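Local coordinates for aminopeptidase N family protein (Idiomarina loihiensis L2TR, PDB 4FGM), which probably acts as a zinc-dependent aminopeptidase of the M61 family and carries a zinc ion beside a bound maleic acid, at residues 70-75 and 111-116. Numbering follows the deposited sequence.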
ATOM      1  N   ASN A  70      -2.015 -13.959 -22.171  1.00 40.23           N
ATOM      2  CA  ASN A  70      -1.362 -14.628 -21.052  1.00 40.57           C
ATOM      3  C   ASN A  70      -1.577 -16.145 -21.025  1.00 44.08           C
ATOM      4  O   ASN A  70      -1.448 -16.769 -19.973  1.00 45.64           O
ATOM      5  CB  ASN A  70      -1.914 -14.052 -19.759  1.00 39.51           C
ATOM      6  CG  ASN A  70      -3.300 -14.568 -19.462  1.00 45.56           C
ATOM      7  OD1 ASN A  70      -4.116 -14.725 -20.371  1.00 46.78           O
ATOM      8  ND2 ASN A  70      -3.579 -14.836 -18.195  1.00 35.92           N
ATOM      9  N   ARG A  71      -1.899 -16.746 -22.164  1.00 41.81           N
ATOM     10  CA  ARG A  71      -2.156 -18.178 -22.179  1.00 40.88           C
ATOM     11  C   ARG A  71      -1.518 -18.910 -23.351  1.00 45.34           C
ATOM     12  O   ARG A  71      -1.582 -18.454 -24.499  1.00 45.70           O
ATOM     13  CB  ARG A  71      -3.675 -18.420 -22.160  1.00 37.23           C
ATOM     14  CG  ARG A  71      -4.106 -19.874 -21.939  1.00 48.37           C
ATOM     15  CD  ARG A  71      -5.617 -19.977 -21.713  1.00 51.45           C
ATOM     16  NE  ARG A  71      -6.025 -19.387 -20.442  1.00 46.61           N
ATOM     17  CZ  ARG A  71      -6.181 -20.069 -19.314  1.00 42.44           C
ATOM     18  NH1 ARG A  71      -5.975 -21.375 -19.294  1.00 42.26           N
ATOM     19  NH2 ARG A  71      -6.516 -19.438 -18.200  1.00 36.62           N
ATOM     20  N   TRP A  72      -0.893 -20.045 -23.044  1.00 43.26           N
ATOM     21  CA  TRP A  72      -0.247 -20.871 -24.055  1.00 44.18           C
ATOM     22  C   TRP A  72      -0.879 -22.260 -24.086  1.00 46.50           C
ATOM     23  O   TRP A  72      -1.422 -22.727 -23.078  1.00 45.08           O
ATOM     24  CB  TRP A  72       1.250 -21.006 -23.756  1.00 46.61           C
ATOM     25  CG  TRP A  72       2.052 -19.776 -24.037  1.00 42.86           C
ATOM     26  CD1 TRP A  72       2.785 -19.512 -25.155  1.00 42.60           C
ATOM     27  CD2 TRP A  72       2.190 -18.636 -23.187  1.00 38.89           C
ATOM     28  NE1 TRP A  72       3.376 -18.274 -25.054  1.00 42.69           N
ATOM     29  CE2 TRP A  72       3.027 -17.716 -23.854  1.00 39.42           C
ATOM     30  CE3 TRP A  72       1.691 -18.303 -21.922  1.00 36.54           C
ATOM     31  CZ2 TRP A  72       3.373 -16.482 -23.301  1.00 42.39           C
ATOM     32  CZ3 TRP A  72       2.034 -17.076 -21.372  1.00 40.76           C
ATOM     33  CH2 TRP A  72       2.871 -16.181 -22.062  1.00 46.08           C
ATOM     34  N   GLN A  73      -0.805 -22.914 -25.245  1.00 45.25           N
ATOM     35  CA  GLN A  73      -1.350 -24.261 -25.401  1.00 45.19           C
ATOM     36  C   GLN A  73      -0.268 -25.184 -25.963  1.00 50.17           C
ATOM     37  O   GLN A  73       0.323 -24.901 -27.012  1.00 43.61           O
ATOM     38  CB  GLN A  73      -2.561 -24.246 -26.331  1.00 48.39           C
ATOM     39  CG  GLN A  73      -3.310 -25.572 -26.375  1.00 56.53           C
ATOM     40  CD  GLN A  73      -4.580 -25.503 -27.206  1.00 64.08           C
ATOM     41  OE1 GLN A  73      -4.539 -25.260 -28.414  1.00 62.70           O
ATOM     42  NE2 GLN A  73      -5.718 -25.718 -26.560  1.00 67.22           N
ATOM     43  N   LEU A  74      -0.013 -26.280 -25.250  1.00 46.99           N
ATOM     44  CA  LEU A  74       1.010 -27.257 -25.629  1.00 49.03           C
ATOM     45  C   LEU A  74       0.472 -28.366 -26.518  1.00 55.17           C
ATOM     46  O   LEU A  74      -0.693 -28.753 -26.408  1.00 57.54           O
ATOM     47  CB  LEU A  74       1.606 -27.917 -24.381  1.00 42.82           C
ATOM     48  CG  LEU A  74       2.415 -27.114 -23.366  1.00 46.80           C
ATOM     49  CD1 LEU A  74       2.570 -27.941 -22.102  1.00 45.51           C
ATOM     50  CD2 LEU A  74       3.778 -26.741 -23.948  1.00 48.44           C
ATOM     51  N   ALA A  75       1.327 -28.887 -27.392  1.00 49.74           N
ATOM     52  CA  ALA A  75       0.923 -29.993 -28.246  1.00 48.75           C
ATOM     53  C   ALA A  75       0.850 -31.204 -27.309  1.00 55.02           C
ATOM     54  O   ALA A  75       1.466 -31.205 -26.237  1.00 50.21           O
ATOM     55  CB  ALA A  75       1.956 -30.222 -29.337  1.00 43.63           C
ATOM     56  N   LEU A 111       6.994 -14.593 -12.722  1.00 39.26           N
ATOM     57  CA  LEU A 111       7.914 -15.600 -13.242  1.00 41.38           C
ATOM     58  C   LEU A 111       7.387 -17.007 -13.521  1.00 40.79           C
ATOM     59  O   LEU A 111       7.852 -17.668 -14.446  1.00 43.22           O
ATOM     60  CB  LEU A 111       9.123 -15.710 -12.304  1.00 39.85           C
ATOM     61  CG  LEU A 111      10.293 -14.749 -12.568  1.00 40.03           C
ATOM     62  CD1 LEU A 111       9.823 -13.309 -12.486  1.00 39.23           C
ATOM     63  CD2 LEU A 111      11.394 -15.008 -11.571  1.00 40.81           C
ATOM     64  N   CYS A 112       6.406 -17.453 -12.746  1.00 44.10           N
ATOM     65  CA  CYS A 112       5.895 -18.813 -12.878  1.00 38.03           C
ATOM     66  C   CYS A 112       4.542 -19.053 -13.523  1.00 40.01           C
ATOM     67  O   CYS A 112       3.503 -18.791 -12.912  1.00 38.17           O
ATOM     68  CB  CYS A 112       5.882 -19.462 -11.495  1.00 33.51           C
ATOM     69  SG  CYS A 112       7.480 -19.438 -10.703  1.00 41.76           S
ATOM     70  N   LEU A 113       4.552 -19.584 -14.741  1.00 35.53           N
ATOM     71  CA  LEU A 113       3.300 -19.897 -15.426  1.00 39.07           C
ATOM     72  C   LEU A 113       2.548 -20.977 -14.648  1.00 44.38           C
ATOM     73  O   LEU A 113       3.148 -21.914 -14.125  1.00 35.96           O
ATOM     74  CB  LEU A 113       3.571 -20.407 -16.841  1.00 39.58           C
ATOM     75  CG  LEU A 113       4.089 -19.394 -17.859  1.00 42.68           C
ATOM     76  CD1 LEU A 113       4.380 -20.108 -19.166  1.00 42.55           C
ATOM     77  CD2 LEU A 113       3.057 -18.294 -18.068  1.00 30.39           C
ATOM     78  N   ALA A 114       1.233 -20.835 -14.561  1.00 43.53           N
ATOM     79  CA  ALA A 114       0.409 -21.817 -13.862  1.00 41.20           C
ATOM     80  C   ALA A 114       0.008 -22.909 -14.856  1.00 42.79           C
ATOM     81  O   ALA A 114      -0.237 -22.625 -16.032  1.00 44.13           O
ATOM     82  CB  ALA A 114      -0.835 -21.148 -13.296  1.00 35.11           C
ATOM     83  N   VAL A 115      -0.036 -24.155 -14.389  1.00 40.74           N
ATOM     84  CA  VAL A 115      -0.436 -25.279 -15.239  1.00 42.07           C
ATOM     85  C   VAL A 115      -1.939 -25.482 -15.080  1.00 40.22           C
ATOM     86  O   VAL A 115      -2.409 -25.900 -14.017  1.00 46.25           O
ATOM     87  CB  VAL A 115       0.295 -26.591 -14.836  1.00 47.23           C
ATOM     88  CG1 VAL A 115      -0.139 -27.730 -15.751  1.00 43.65           C
ATOM     89  CG2 VAL A 115       1.807 -26.398 -14.919  1.00 45.49           C
ATOM     90  N   GLU A 116      -2.691 -25.171 -16.132  1.00 43.38           N
ATOM     91  CA  GLU A 116      -4.151 -25.298 -16.116  1.00 45.93           C
ATOM     92  C   GLU A 116      -4.649 -26.648 -15.610  1.00 49.48           C
ATOM     93  O   GLU A 116      -4.232 -27.701 -16.098  1.00 41.07           O
ATOM     94  CB  GLU A 116      -4.719 -25.054 -17.513  1.00 38.79           C
ATOM     95  CG  GLU A 116      -6.240 -25.092 -17.587  1.00 46.49           C
ATOM     96  CD  GLU A 116      -6.905 -23.976 -16.795  1.00 55.87           C
ATOM     97  OE1 GLU A 116      -6.523 -22.803 -16.977  1.00 52.52           O
ATOM     98  OE2 GLU A 116      -7.819 -24.269 -15.995  1.00 62.34           O
TER
HETATM   99  O   HOH W   1      -7.733 -20.733 -15.606  1.00 52.37           O
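Arg71 and Glu116 join across a neighbour: the strands 71-74 and 114-115 both pair antiparallel with strand 30-32, which runs between them, so side chains alone bridge the gap, the closest CA atoms, those of Arg71 and Leu113, being 8.9 Å apart. The two faces of this three-strand arrangement are used differently. On the buried face Trp72 and Leu113 meet at about a right angle, Trp72 CZ3 lying 3.7 Å from Leu113 CD2, a single methyl set obliquely against the benzene part of the indole. Leu33 also touches Leu113 and Gln66 touches Trp72; a wide aromatic ring and a branched aliphatic chain suit a place where side chains of two strands must meet past a third. On the other, partly exposed face the contact is polar and looser. Arg71 starts with CG opposite the backbone nitrogen (chi1 -170°) and bends at chi3, which turns the guanidinium toward the carboxylate. There NH1 gives Glu116 OE1 a nearly straight salt-bridge hydrogen bond of 2.8 Å, at 173°. The oxygen sits at the guanidinium edge, in its plane, but is met on its anti side, 32° out of the carboxylate plane. Only OE1 is engaged, not a bidentate pair. A water closes the ring, accepting from Arg71 NH2 at 3.1 Å and donating to Glu116 OE1. Arg71 also forms salt bridges with Glu30 through NH1 and Glu295 through NH2. A leucine here would probably leave Glu116, Glu30 and Glu295 without their shared positive partner. The chemistry thus implies two kinds of hold within the M61 N-terminal domain: nonpolar packing inside, and on the partly exposed face one guanidinium whose separate N-H groups bond several acids, probably easing their mutual repulsion without cancelling it.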